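Side-chain contacts in delta toxin (Clostridium perfringens, PDB 2YGT), which is a haemolytic beta-pore-forming toxin of the leukocidin/haemolysin family, probably assembling into a membrane-spanning beta-barrel: residues Ser73-Phe78 / Tyr215-Leu220; Met87-Lys92 / Pro157-Ile162; Tyr93-Lys98 / Phe225-Gly230; Ser111-Thr116 / Lys120-Thr125; Ala178-Gly183 / Gln196-Ser201. All blocks are in the same frame, centred on the assembly; numbering follows the deposited sequence.

Contact 1. Residues Ser73-Phe78 / Tyr215-Leu220; sequences SGRKIF and YQLSSL
The N-terminal turn of the short helix 219-222, capped by Ser218, meets the loop that leads into strand 76-79, with Ser73 against Leu220 and Arg75 against Leu217. It is a small junction, about 100 Å² in all, between parts of the chain well separated in sequence, and no direct hydrogen bond crosses it. At the Ser73 end a methylene touches a carbonyl: Ser73 CB lies 3.3 Å from Leu220 O, while the Leu220 side chain starts away from the loop and packs on Tyr159. The hydroxyl of Ser73 has other work. With OG lodged between its own backbone N and carbonyl carbon (chi1 67°), it bonds to Ile221 O, one residue further along the helix, and takes a weak hydrogen bond of 3.3 Å from Arg75 N to Ser73 OG. One side chain thus ties the turn around Gly74, whose phi is positive, to the helix. Further out, Arg75 runs over to the Leu217 side chain, where Arg75 NH1 comes within 4.2 Å of Leu217 CD1, the methyl lying obliquely to the guanidinium plane. Its charge is met by a salt bridge with Asp214, just ahead of 215-220, so the arginine spans from its loop to the approach of the helix. Leu217 also packs on Thr222. The start of the helix is fixed by Ser218, whose hydroxyl bonds to Pro157 O and, as N-cap, receives Leu220 N at 3.0 Å from Ser218 OG, with an N-H...O angle of 154°.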
# COMPACT_ATOMS: atom_id res chain seq x y z
N SER A 73 3.16 7.20 -10.79
CA SER A 73 4.46 7.69 -10.36
C SER A 73 4.56 9.21 -10.51
O SER A 73 5.27 9.87 -9.75
CB SER A 73 5.59 7.03 -11.15
OG SER A 73 5.55 7.41 -12.51
N GLY A 74 3.85 9.75 -11.49
CA GLY A 74 3.88 11.17 -11.76
C GLY A 74 5.24 11.63 -12.27
O GLY A 74 5.58 12.81 -12.17
N ARG A 75 6.02 10.70 -12.81
CA ARG A 75 7.36 11.03 -13.30
C ARG A 75 7.31 11.89 -14.55
O ARG A 75 6.54 11.62 -15.48
CB ARG A 75 8.19 9.78 -13.57
CG ARG A 75 9.52 10.10 -14.23
CD ARG A 75 10.13 8.90 -14.92
NE ARG A 75 9.25 8.35 -15.95
CZ ARG A 75 9.64 7.46 -16.85
NH1 ARG A 75 10.89 7.03 -16.86
NH2 ARG A 75 8.78 7.00 -17.75
N LYS A 76 8.14 12.93 -14.58
CA LYS A 76 8.31 13.75 -15.76
C LYS A 76 9.79 13.99 -16.01
O LYS A 76 10.58 14.12 -15.08
CB LYS A 76 7.57 15.08 -15.62
CG LYS A 76 6.06 14.94 -15.50
N ILE A 77 10.17 14.04 -17.28
CA ILE A 77 11.54 14.36 -17.66
C ILE A 77 11.53 15.54 -18.61
O ILE A 77 10.84 15.51 -19.63
CB ILE A 77 12.23 13.17 -18.35
CG1 ILE A 77 12.57 12.08 -17.32
CG2 ILE A 77 13.48 13.63 -19.09
CD1 ILE A 77 13.25 10.87 -17.92
N PHE A 78 12.27 16.58 -18.27
CA PHE A 78 12.34 17.75 -19.14
C PHE A 78 13.67 18.48 -19.02
O PHE A 78 14.37 18.36 -18.02
CB PHE A 78 11.17 18.70 -18.87
CG PHE A 78 11.13 19.23 -17.46
CD1 PHE A 78 10.51 18.51 -16.46
CD2 PHE A 78 11.70 20.46 -17.15
CE1 PHE A 78 10.47 18.99 -15.16
CE2 PHE A 78 11.66 20.95 -15.86
CZ PHE A 78 11.04 20.22 -14.86
N TYR A 215 14.23 0.48 -18.33
CA TYR A 215 14.38 -0.93 -18.00
C TYR A 215 15.25 -1.16 -16.76
O TYR A 215 15.32 -2.27 -16.24
CB TYR A 215 14.88 -1.74 -19.21
CG TYR A 215 16.34 -1.55 -19.57
CD1 TYR A 215 16.75 -0.50 -20.39
CD2 TYR A 215 17.31 -2.44 -19.13
CE1 TYR A 215 18.07 -0.33 -20.73
CE2 TYR A 215 18.65 -2.28 -19.47
CZ TYR A 215 19.02 -1.22 -20.27
OH TYR A 215 20.34 -1.06 -20.62
N GLN A 216 15.91 -0.10 -16.29
CA GLN A 216 16.75 -0.19 -15.10
C GLN A 216 16.22 0.64 -13.94
O GLN A 216 16.94 0.88 -12.97
CB GLN A 216 18.19 0.21 -15.43
CG GLN A 216 18.75 -0.45 -16.67
CD GLN A 216 20.27 -0.42 -16.72
OE1 GLN A 216 20.86 0.27 -17.55
NE2 GLN A 216 20.91 -1.16 -15.82
N LEU A 217 14.97 1.07 -14.03
CA LEU A 217 14.32 1.80 -12.95
C LEU A 217 13.20 0.96 -12.35
O LEU A 217 12.57 0.17 -13.05
CB LEU A 217 13.75 3.13 -13.46
CG LEU A 217 14.70 4.30 -13.69
CD1 LEU A 217 14.05 5.35 -14.57
CD2 LEU A 217 15.14 4.92 -12.37
N SER A 218 12.96 1.13 -11.06
CA SER A 218 11.82 0.48 -10.42
C SER A 218 10.54 0.82 -11.19
O SER A 218 10.42 1.91 -11.75
CB SER A 218 11.68 0.95 -8.98
OG SER A 218 10.44 0.53 -8.43
N SER A 219 9.60 -0.11 -11.22
CA SER A 219 8.31 0.14 -11.85
C SER A 219 7.52 1.18 -11.05
O SER A 219 6.57 1.79 -11.56
CB SER A 219 7.50 -1.15 -11.99
OG SER A 219 7.44 -1.84 -10.76
N LEU A 220 7.92 1.39 -9.80
CA LEU A 220 7.31 2.43 -8.97
C LEU A 220 7.65 3.82 -9.50
O LEU A 220 6.95 4.79 -9.20
CB LEU A 220 7.75 2.28 -7.51
CG LEU A 220 6.88 1.37 -6.64
CD1 LEU A 220 6.80 -0.04 -7.23
CD2 LEU A 220 7.41 1.33 -5.22

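Contact 2. Residues Met87-Lys92 / Pro157-Ile162; sequences MRWPIK and PDYNTI
The Tyr159 hydroxyl reaches Pro90 at the point where strand 84-99 turns a corner, next to a classic beta bulge in which Ile91 and Lys92 both face Glu251. Tyr159 OH donates to Pro90 O over 2.7 Å. The approach is fairly straight on the carbonyl, with a C=O...O angle of 158°, and the donor is tilted 20° from the carbonyl plane. Seen from the tyrosine, the acceptor sits at the ring edge. Tyr159 CE2 also comes to 3.9 Å from Ile91 O, which lies obliquely to the ring. Trp89 CE3 stands 4.2 Å from Tyr159 OH, which lies near the indole plane at its edge. Tyr159 starts strand 159-166 and extends its side chain across to the corner with CG anti to its carbonyl carbon (chi1 -74°). One shell further out, Phe177 makes edge-to-face contacts with both the Trp89 and the Tyr159 rings, and Leu220 and Ile221 of the short helix pack on the tyrosine. Trp89 is held by its NE1 bond to Asn267 OD1. The buried phenol is therefore fixed at its polar end by one bond and along its flanks by packing. Behind it, the backbone carbonyl is used locally: Asn160 ND2 donates to Tyr159 O at 2.7 Å, from well above the carbonyl plane.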
# COMPACT_ATOMS: atom_id res chain seq x y z
N MET A 87 14.56 15.25 -13.69
CA MET A 87 13.70 14.08 -13.63
C MET A 87 12.87 14.12 -12.36
O MET A 87 13.39 13.91 -11.26
CB MET A 87 14.51 12.79 -13.69
CG MET A 87 13.68 11.54 -13.43
SD MET A 87 14.67 10.05 -13.19
CE MET A 87 13.46 8.94 -12.50
N ARG A 88 11.59 14.42 -12.50
CA ARG A 88 10.68 14.40 -11.36
C ARG A 88 10.24 12.96 -11.08
O ARG A 88 9.86 12.23 -11.99
CB ARG A 88 9.48 15.32 -11.61
CG ARG A 88 9.88 16.78 -11.71
CD ARG A 88 8.74 17.69 -12.12
NE ARG A 88 7.69 17.76 -11.11
CZ ARG A 88 6.87 18.79 -10.96
NH1 ARG A 88 6.99 19.86 -11.75
NH2 ARG A 88 5.94 18.77 -10.02
N TRP A 89 10.32 12.56 -9.81
CA TRP A 89 10.09 11.17 -9.44
C TRP A 89 9.45 11.05 -8.04
O TRP A 89 9.58 11.96 -7.22
CB TRP A 89 11.41 10.39 -9.50
CG TRP A 89 12.42 10.84 -8.48
CD1 TRP A 89 13.11 12.02 -8.48
CD2 TRP A 89 12.86 10.12 -7.32
NE1 TRP A 89 13.94 12.08 -7.39
CE2 TRP A 89 13.80 10.92 -6.66
CE3 TRP A 89 12.54 8.87 -6.78
CZ2 TRP A 89 14.43 10.53 -5.48
CZ3 TRP A 89 13.16 8.47 -5.61
CH2 TRP A 89 14.10 9.30 -4.97
N PRO A 90 8.77 9.92 -7.78
CA PRO A 90 8.10 9.72 -6.49
C PRO A 90 9.05 9.12 -5.46
O PRO A 90 9.24 7.90 -5.44
CB PRO A 90 7.01 8.68 -6.82
CG PRO A 90 7.26 8.25 -8.27
CD PRO A 90 8.62 8.75 -8.64
N ILE A 91 9.66 9.96 -4.63
CA ILE A 91 10.51 9.44 -3.57
C ILE A 91 9.69 8.65 -2.55
O ILE A 91 10.18 7.67 -1.98
CB ILE A 91 11.29 10.56 -2.87
CG1 ILE A 91 12.27 9.96 -1.86
CG2 ILE A 91 10.35 11.54 -2.20
CD1 ILE A 91 13.33 10.94 -1.38
N LYS A 92 8.44 9.06 -2.31
CA LYS A 92 7.63 8.44 -1.27
C LYS A 92 6.14 8.30 -1.61
O LYS A 92 5.52 9.23 -2.13
CB LYS A 92 7.79 9.19 0.05
CG LYS A 92 7.35 8.38 1.26
CD LYS A 92 6.96 9.27 2.43
CE LYS A 92 8.13 10.07 2.94
NZ LYS A 92 7.85 10.61 4.30
N PRO A 157 10.20 -2.91 -5.96
CA PRO A 157 11.62 -2.88 -6.32
C PRO A 157 12.28 -1.56 -5.95
O PRO A 157 11.79 -0.50 -6.33
CB PRO A 157 11.60 -3.06 -7.85
CG PRO A 157 10.17 -2.79 -8.25
CD PRO A 157 9.38 -3.33 -7.10
N ASP A 158 13.38 -1.63 -5.20
CA ASP A 158 14.16 -0.46 -4.82
C ASP A 158 13.51 0.40 -3.74
O ASP A 158 14.06 1.43 -3.35
CB ASP A 158 14.50 0.40 -6.05
CG ASP A 158 15.33 -0.35 -7.07
OD1 ASP A 158 15.86 -1.43 -6.72
OD2 ASP A 158 15.46 0.14 -8.21
N TYR A 159 12.35 -0.02 -3.26
CA TYR A 159 11.64 0.69 -2.20
C TYR A 159 11.51 -0.18 -0.96
O TYR A 159 11.60 -1.40 -1.02
CB TYR A 159 10.24 1.10 -2.67
CG TYR A 159 10.21 2.26 -3.64
CD1 TYR A 159 10.71 2.12 -4.93
CD2 TYR A 159 9.66 3.48 -3.28
CE1 TYR A 159 10.68 3.18 -5.83
CE2 TYR A 159 9.62 4.54 -4.16
CZ TYR A 159 10.13 4.39 -5.44
OH TYR A 159 10.08 5.45 -6.32
N ASN A 160 11.29 0.47 0.18
CA ASN A 160 10.96 -0.23 1.42
C ASN A 160 9.61 0.24 1.95
O ASN A 160 9.19 1.37 1.71
CB ASN A 160 12.04 -0.00 2.48
CG ASN A 160 13.33 -0.74 2.17
OD1 ASN A 160 14.25 -0.77 2.98
ND2 ASN A 160 13.40 -1.35 0.99
N THR A 161 8.94 -0.63 2.69
CA THR A 161 7.67 -0.28 3.31
C THR A 161 7.79 -0.32 4.83
O THR A 161 8.27 -1.29 5.41
CB THR A 161 6.52 -1.22 2.87
OG1 THR A 161 6.32 -1.10 1.46
CG2 THR A 161 5.23 -0.87 3.59
N ILE A 162 7.37 0.76 5.48
CA ILE A 162 7.33 0.81 6.93
C ILE A 162 5.94 1.19 7.42
O ILE A 162 5.32 2.11 6.88
CB ILE A 162 8.36 1.81 7.48
CG1 ILE A 162 8.19 1.97 8.99
CG2 ILE A 162 8.22 3.15 6.79
CD1 ILE A 162 9.31 2.71 9.66

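Contact 3. Residues Tyr93-Lys98 / Phe225-Gly230; sequences YMVDLK and FSPNFG
Phe225 and Tyr93 meet where strand 84-99 of one sheet faces strand 224-235 of the other across the interior of the beta-sandwich, near the centre of the chain. The contact atom is not in the phenylalanine ring: Phe225 CB sits squarely over the face of Tyr93, 3.4 Å from its ring centroid and 3° off the normal, a textbook CH-pi contact. Phe225 holds CG anti to its backbone N (chi1 -176°), and Tyr93 has CG anti to its carbonyl carbon, beside the N, which lets the two side chains slide past one another in opposite directions. The rings end up oblique, with planes at 39°, and Phe225 CD2 rests 3.7 Å from Tyr93 CB. Two residues along 93-98, Val95 meets Phe229 at the ring edge: Val95 CB is 3.7 Å from Phe229 CE2 and close to the ring plane. Val95 CG2 also reaches Pro227 CG at 4.3 Å. Pro227 lies between the two phenylalanines in sequence and touches both, its N over one face of Phe225 and its CB over one face of Phe229. Trp173 stacks on Phe229, and Tyr154 approaches that ring edge-to-face. Tyr93 OH leaves the apolar zone to bond to Leu220 O of the short helix. With no hydrogen bond between them, these two segments are held together by apolar and CH-pi packing, which depends on close fit of shape.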
# COMPACT_ATOMS: atom_id res chain seq x y z
N TYR A 93 5.60 7.13 -1.31
CA TYR A 93 4.16 6.88 -1.38
C TYR A 93 3.65 6.63 0.03
O TYR A 93 4.30 5.93 0.82
CB TYR A 93 3.86 5.64 -2.21
CG TYR A 93 4.20 5.72 -3.69
CD1 TYR A 93 3.31 6.29 -4.59
CD2 TYR A 93 5.39 5.20 -4.18
CE1 TYR A 93 3.60 6.35 -5.93
CE2 TYR A 93 5.68 5.26 -5.52
CZ TYR A 93 4.79 5.83 -6.39
OH TYR A 93 5.09 5.89 -7.73
N MET A 94 2.49 7.19 0.37
CA MET A 94 1.92 6.99 1.70
C MET A 94 0.47 6.54 1.62
O MET A 94 -0.31 7.08 0.84
CB MET A 94 2.04 8.26 2.54
CG MET A 94 3.45 8.84 2.59
SD MET A 94 3.54 10.40 3.49
CE MET A 94 3.10 9.88 5.15
N VAL A 95 0.12 5.55 2.43
CA VAL A 95 -1.26 5.05 2.49
C VAL A 95 -1.78 4.97 3.92
O VAL A 95 -1.16 4.35 4.79
CB VAL A 95 -1.39 3.67 1.83
CG1 VAL A 95 -2.84 3.20 1.88
CG2 VAL A 95 -0.88 3.71 0.39
N ASP A 96 -2.92 5.60 4.16
CA ASP A 96 -3.56 5.56 5.47
C ASP A 96 -4.92 4.88 5.38
O ASP A 96 -5.68 5.14 4.45
CB ASP A 96 -3.75 6.97 6.03
CG ASP A 96 -2.44 7.64 6.41
OD1 ASP A 96 -1.47 6.91 6.70
OD2 ASP A 96 -2.39 8.88 6.43
N LEU A 97 -5.21 4.01 6.34
CA LEU A 97 -6.57 3.55 6.54
C LEU A 97 -7.00 3.98 7.93
O LEU A 97 -6.50 3.48 8.94
CB LEU A 97 -6.68 2.03 6.39
CG LEU A 97 -8.11 1.46 6.43
CD1 LEU A 97 -8.17 0.07 5.80
CD2 LEU A 97 -8.66 1.44 7.86
N LYS A 98 -7.92 4.94 7.98
CA LYS A 98 -8.38 5.49 9.24
C LYS A 98 -9.76 4.96 9.63
O LYS A 98 -10.71 5.02 8.85
CB LYS A 98 -8.39 7.02 9.17
CG LYS A 98 -8.72 7.70 10.49
N PHE A 225 2.91 3.00 -8.03
CA PHE A 225 2.88 2.04 -6.93
C PHE A 225 1.54 1.30 -6.88
O PHE A 225 0.48 1.92 -6.93
CB PHE A 225 3.16 2.75 -5.60
CG PHE A 225 3.25 1.82 -4.42
CD1 PHE A 225 3.85 0.58 -4.54
CD2 PHE A 225 2.75 2.20 -3.19
CE1 PHE A 225 3.94 -0.27 -3.46
CE2 PHE A 225 2.84 1.36 -2.10
CZ PHE A 225 3.43 0.12 -2.23
N SER A 226 1.61 -0.03 -6.80
CA SER A 226 0.41 -0.85 -6.67
C SER A 226 0.36 -1.55 -5.32
O SER A 226 0.56 -2.76 -5.23
CB SER A 226 0.33 -1.89 -7.79
OG SER A 226 -0.20 -1.33 -8.97
N PRO A 227 0.08 -0.78 -4.25
CA PRO A 227 0.10 -1.37 -2.91
C PRO A 227 -1.03 -2.36 -2.67
O PRO A 227 -2.09 -2.28 -3.29
CB PRO A 227 -0.09 -0.15 -2.00
CG PRO A 227 -0.80 0.85 -2.84
CD PRO A 227 -0.40 0.61 -4.26
N ASN A 228 -0.78 -3.31 -1.77
CA ASN A 228 -1.81 -4.19 -1.26
C ASN A 228 -1.60 -4.32 0.23
O ASN A 228 -0.67 -5.00 0.67
CB ASN A 228 -1.75 -5.56 -1.94
CG ASN A 228 -2.96 -6.43 -1.63
OD1 ASN A 228 -2.96 -7.63 -1.91
ND2 ASN A 228 -4.01 -5.84 -1.05
N PHE A 229 -2.43 -3.63 1.01
CA PHE A 229 -2.30 -3.66 2.46
C PHE A 229 -3.56 -4.25 3.09
O PHE A 229 -4.58 -4.41 2.42
CB PHE A 229 -2.03 -2.26 3.01
CG PHE A 229 -0.81 -1.59 2.42
CD1 PHE A 229 0.33 -2.33 2.14
CD2 PHE A 229 -0.80 -0.23 2.17
CE1 PHE A 229 1.45 -1.72 1.60
CE2 PHE A 229 0.32 0.39 1.64
CZ PHE A 229 1.45 -0.36 1.35
N GLY A 230 -3.50 -4.59 4.38
CA GLY A 230 -4.64 -5.21 5.03
C GLY A 230 -4.88 -4.83 6.48
O GLY A 230 -3.95 -4.64 7.26

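Contact 4. Residues Ser111-Thr116 / Lys120-Thr125; sequences SVPKNT and KEVNNT
Val112, Pro113, Val122 and Asn124 form a buried packing contact between the end of strand 107-112 and strand 121-128, the middle strand of a separate three-stranded antiparallel sheet. Val112 and Asn124 lie alongside each other, running in opposite directions: Val112 CB is 3.8 Å from Asn124 CB, and Val112 CG2 3.9 Å from the same atom. Beyond them the carboxamide of Asn124 comes up against the proline, the two side chains crossing at about a right angle, with Asn124 CG 4.2 Å from Pro113 CA. The proline ring then touches the next side chain on the same face of the strand, Pro113 CG to Val122 CG1 at 4.3 Å. A cis peptide before Pro113 turns the chain sharply just as the strand ends. Around this corner Pro113 O accepts from Trp173 NE1, while the proline ring packs on Phe229 and Tyr154. The Val112 side chain is also about 7 Å from a bound zinc ion. A three-stranded sheet packed in this way against the sandwich is consistent with the folded pre-stem of soluble leukocidin-family monomers, the part that in relatives unfolds to build the membrane barrel.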
# COMPACT_ATOMS: atom_id res chain seq x y z
N SER A 111 -3.08 -5.49 11.46
CA SER A 111 -2.85 -5.05 10.09
C SER A 111 -1.51 -5.55 9.55
O SER A 111 -0.63 -5.95 10.31
CB SER A 111 -2.91 -3.52 10.00
OG SER A 111 -1.95 -2.91 10.85
N VAL A 112 -1.38 -5.54 8.23
CA VAL A 112 -0.15 -5.93 7.58
C VAL A 112 0.05 -5.05 6.35
O VAL A 112 -0.93 -4.59 5.76
CB VAL A 112 -0.19 -7.41 7.14
CG1 VAL A 112 0.01 -8.33 8.34
CG2 VAL A 112 -1.51 -7.70 6.43
N PRO A 113 1.31 -4.81 5.95
CA PRO A 113 2.56 -5.32 6.54
C PRO A 113 2.86 -4.75 7.93
O PRO A 113 2.38 -3.67 8.26
CB PRO A 113 3.64 -4.86 5.55
CG PRO A 113 2.91 -4.44 4.32
CD PRO A 113 1.57 -3.97 4.77
N LYS A 114 3.65 -5.48 8.71
CA LYS A 114 4.06 -5.02 10.03
C LYS A 114 5.46 -4.44 9.97
O LYS A 114 6.24 -4.80 9.09
CB LYS A 114 4.07 -6.17 11.04
CG LYS A 114 2.75 -6.88 11.21
CD LYS A 114 2.91 -8.05 12.16
CE LYS A 114 1.63 -8.84 12.28
NZ LYS A 114 1.83 -10.05 13.13
N ASN A 115 5.77 -3.56 10.91
CA ASN A 115 7.11 -2.99 11.03
C ASN A 115 7.69 -2.56 9.69
O ASN A 115 7.13 -1.68 9.02
CB ASN A 115 8.04 -3.98 11.74
CG ASN A 115 7.56 -4.34 13.13
OD1 ASN A 115 7.55 -5.51 13.52
ND2 ASN A 115 7.14 -3.33 13.89
N THR A 116 8.79 -3.17 9.30
CA THR A 116 9.47 -2.81 8.06
C THR A 116 9.70 -4.01 7.15
O THR A 116 10.08 -5.08 7.61
CB THR A 116 10.82 -2.12 8.33
OG1 THR A 116 10.62 -0.98 9.18
CG2 THR A 116 11.46 -1.66 7.03
N LYS A 120 11.89 -7.25 -2.37
CA LYS A 120 11.31 -6.80 -3.64
C LYS A 120 9.83 -7.18 -3.73
O LYS A 120 9.02 -6.44 -4.27
CB LYS A 120 12.08 -7.41 -4.81
CG LYS A 120 11.58 -6.99 -6.18
N GLU A 121 9.50 -8.35 -3.20
CA GLU A 121 8.14 -8.85 -3.21
C GLU A 121 7.63 -8.98 -1.78
O GLU A 121 8.33 -9.49 -0.91
CB GLU A 121 8.07 -10.20 -3.92
CG GLU A 121 6.66 -10.76 -4.08
CD GLU A 121 6.66 -12.21 -4.53
OE1 GLU A 121 7.74 -12.83 -4.54
OE2 GLU A 121 5.57 -12.73 -4.86
N VAL A 122 6.41 -8.51 -1.54
CA VAL A 122 5.82 -8.58 -0.21
C VAL A 122 4.62 -9.51 -0.19
O VAL A 122 3.67 -9.34 -0.96
CB VAL A 122 5.40 -7.19 0.30
CG1 VAL A 122 4.85 -7.29 1.71
CG2 VAL A 122 6.57 -6.22 0.24
N ASN A 123 4.66 -10.51 0.68
CA ASN A 123 3.55 -11.45 0.83
C ASN A 123 3.12 -11.56 2.29
O ASN A 123 3.89 -11.99 3.13
CB ASN A 123 3.92 -12.83 0.29
CG ASN A 123 4.31 -12.80 -1.17
OD1 ASN A 123 5.46 -12.55 -1.52
ND2 ASN A 123 3.34 -13.06 -2.04
N ASN A 124 1.88 -11.16 2.58
CA ASN A 124 1.36 -11.22 3.94
C ASN A 124 0.10 -12.07 4.02
O ASN A 124 -0.57 -12.29 3.01
CB ASN A 124 1.08 -9.81 4.47
CG ASN A 124 2.33 -8.94 4.49
OD1 ASN A 124 3.45 -9.45 4.57
ND2 ASN A 124 2.13 -7.63 4.42
N THR A 125 -0.23 -12.53 5.22
CA THR A 125 -1.39 -13.39 5.40
C THR A 125 -2.18 -13.03 6.64
O THR A 125 -1.61 -12.91 7.73
CB THR A 125 -0.96 -14.86 5.50
OG1 THR A 125 -0.12 -15.19 4.38
CG2 THR A 125 -2.18 -15.77 5.51

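Contact 5. Residues Ala178-Gly183 / Gln196-Ser201; sequences AETRDG and QMFMRS
Thr180 carries most of this contact, laying its methyl against the Met197 backbone, and a water completes the link. Thr180 CG2 comes to 3.3 Å from Met197 O and 3.9 Å from Met197 CB, with the two side chains crossing at about a right angle. With Thr180 OG1 placed between the backbone N and the carbonyl carbon (chi1 73°), the methyl faces the methionine while the hydroxyl is left for a water and for the backbone just past the turn, where it accepts from Tyr184 N. Water 1 sits 2.7 Å from Thr180 OG1 and donates to Met197 O over 3.1 Å, so one carbonyl meets both branches of the threonine, one directly and one through the water. Each segment contains a type I beta turn, in the long loop region between strand 170-177 and helix 219-222, and the centre of the contact is about 24 Å from that of the chain. This loop-rich end is consistent with the rim domain of leukocidin-family toxins, which in relatives lies next to the membrane. Thr180 to Gly183 is closed by Gly183 N to Thr180 O, and Gln196 to Met199 by a longer bond from Met199 N to Gln196 O. Met197 has CG between its backbone N and carbonyl carbon, and that atom lies over one face of the Phe198 ring, toward the rim of that ring. Phe198 receives Thr180 only obliquely, with Thr180 CG2 4.3 Å from Phe198 CE1, and makes edge-to-face contacts with Trp89 and Phe177. Met197 also packs on Tyr255.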
# COMPACT_ATOMS: atom_id res chain seq x y z
N ALA A 178 14.64 3.37 -1.49
CA ALA A 178 15.72 2.93 -0.62
C ALA A 178 17.09 3.19 -1.25
O ALA A 178 17.83 4.06 -0.79
CB ALA A 178 15.57 1.45 -0.26
N GLU A 179 17.41 2.44 -2.30
CA GLU A 179 18.73 2.51 -2.90
C GLU A 179 18.77 1.78 -4.24
O GLU A 179 18.18 0.70 -4.39
CB GLU A 179 19.77 1.90 -1.95
CG GLU A 179 21.19 1.93 -2.48
CD GLU A 179 22.20 1.44 -1.46
OE1 GLU A 179 22.23 2.00 -0.34
OE2 GLU A 179 22.96 0.50 -1.77
N THR A 180 19.45 2.37 -5.22
CA THR A 180 19.55 1.79 -6.55
C THR A 180 20.41 0.54 -6.53
O THR A 180 21.13 0.29 -5.57
CB THR A 180 20.14 2.80 -7.57
OG1 THR A 180 21.55 2.95 -7.34
CG2 THR A 180 19.45 4.15 -7.47
N ARG A 181 20.34 -0.26 -7.60
CA ARG A 181 21.13 -1.48 -7.69
C ARG A 181 22.63 -1.18 -7.63
O ARG A 181 23.41 -2.00 -7.14
CB ARG A 181 20.81 -2.24 -8.97
CG ARG A 181 21.63 -3.51 -9.16
CD ARG A 181 21.37 -4.15 -10.51
N ASP A 182 23.02 -0.01 -8.12
CA ASP A 182 24.42 0.40 -8.12
C ASP A 182 24.85 0.96 -6.76
O ASP A 182 26.00 1.33 -6.57
CB ASP A 182 24.68 1.42 -9.23
CG ASP A 182 24.64 0.79 -10.61
OD1 ASP A 182 24.93 -0.43 -10.72
OD2 ASP A 182 24.33 1.50 -11.59
N GLY A 183 23.91 1.01 -5.82
CA GLY A 183 24.23 1.35 -4.45
C GLY A 183 24.07 2.80 -4.06
O GLY A 183 24.49 3.19 -2.97
N GLN A 196 24.55 10.51 -7.84
CA GLN A 196 24.48 9.83 -9.13
C GLN A 196 23.41 8.74 -9.20
O GLN A 196 23.47 7.87 -10.07
CB GLN A 196 25.84 9.20 -9.47
CG GLN A 196 27.04 10.09 -9.18
CD GLN A 196 28.33 9.30 -9.10
OE1 GLN A 196 28.83 8.79 -10.11
NE2 GLN A 196 28.88 9.19 -7.90
N MET A 197 22.43 8.79 -8.31
CA MET A 197 21.45 7.71 -8.21
C MET A 197 20.70 7.42 -9.51
O MET A 197 20.46 6.26 -9.84
CB MET A 197 20.49 7.92 -7.03
CG MET A 197 19.57 9.13 -7.14
SD MET A 197 18.73 9.45 -5.57
CE MET A 197 18.05 7.84 -5.22
N PHE A 198 20.34 8.47 -10.26
CA PHE A 198 19.62 8.27 -11.52
C PHE A 198 20.39 8.78 -12.73
O PHE A 198 19.82 9.04 -13.79
CB PHE A 198 18.22 8.90 -11.46
CG PHE A 198 17.35 8.34 -10.38
CD1 PHE A 198 17.15 6.97 -10.27
CD2 PHE A 198 16.73 9.17 -9.46
CE1 PHE A 198 16.35 6.44 -9.28
CE2 PHE A 198 15.92 8.65 -8.46
CZ PHE A 198 15.73 7.28 -8.37
N MET A 199 21.70 8.91 -12.57
CA MET A 199 22.58 9.37 -13.64
C MET A 199 23.07 8.19 -14.50
O MET A 199 23.74 7.29 -14.02
CB MET A 199 23.76 10.13 -13.04
CG MET A 199 24.66 10.82 -14.05
SD MET A 199 26.19 11.43 -13.28
CE MET A 199 25.52 12.53 -12.04
N ARG A 200 22.71 8.21 -15.78
CA ARG A 200 23.07 7.12 -16.69
C ARG A 200 24.57 7.08 -16.97
O ARG A 200 25.15 6.00 -17.10
CB ARG A 200 22.29 7.23 -18.00
CG ARG A 200 22.51 6.05 -18.94
CD ARG A 200 21.59 6.12 -20.14
NE ARG A 200 21.29 4.79 -20.67
CZ ARG A 200 21.92 4.23 -21.70
NH1 ARG A 200 22.88 4.89 -22.33
NH2 ARG A 200 21.58 3.01 -22.11
N SER A 201 25.18 8.25 -17.08
CA SER A 201 26.61 8.33 -17.34
C SER A 201 27.16 9.67 -16.88
O SER A 201 26.41 10.61 -16.66
CB SER A 201 26.91 8.12 -18.83
OG SER A 201 26.67 9.30 -19.57
O HOH W 1 22.56 3.94 -9.60

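Overall arrangement
Contacts 2 and 3 use successive parts of strand 84-99, and contact 1 lies beside them, at the loop leading into the neighbouring strand 76-79, its centre about 10 Å from that of contact 2 and about 20 Å from that of contact 3. Helix 219-222 of contact 1 runs on into strand 224-235 of contact 3, which pairs with strand 107-112 of contact 4; these two centres are about 11 Å apart. Contact 5 lies farthest out, its centre about 25 Å from that of contact 4; it meets contact 1 through Phe198, and contact 2 through Phe198 and a probable Ala178-Asp158 backbone bond. Segments of contacts 1 and 3 alternate along the chain, as do those of 2 and 3. The series runs from probable rim through sandwich core to probable pre-stem.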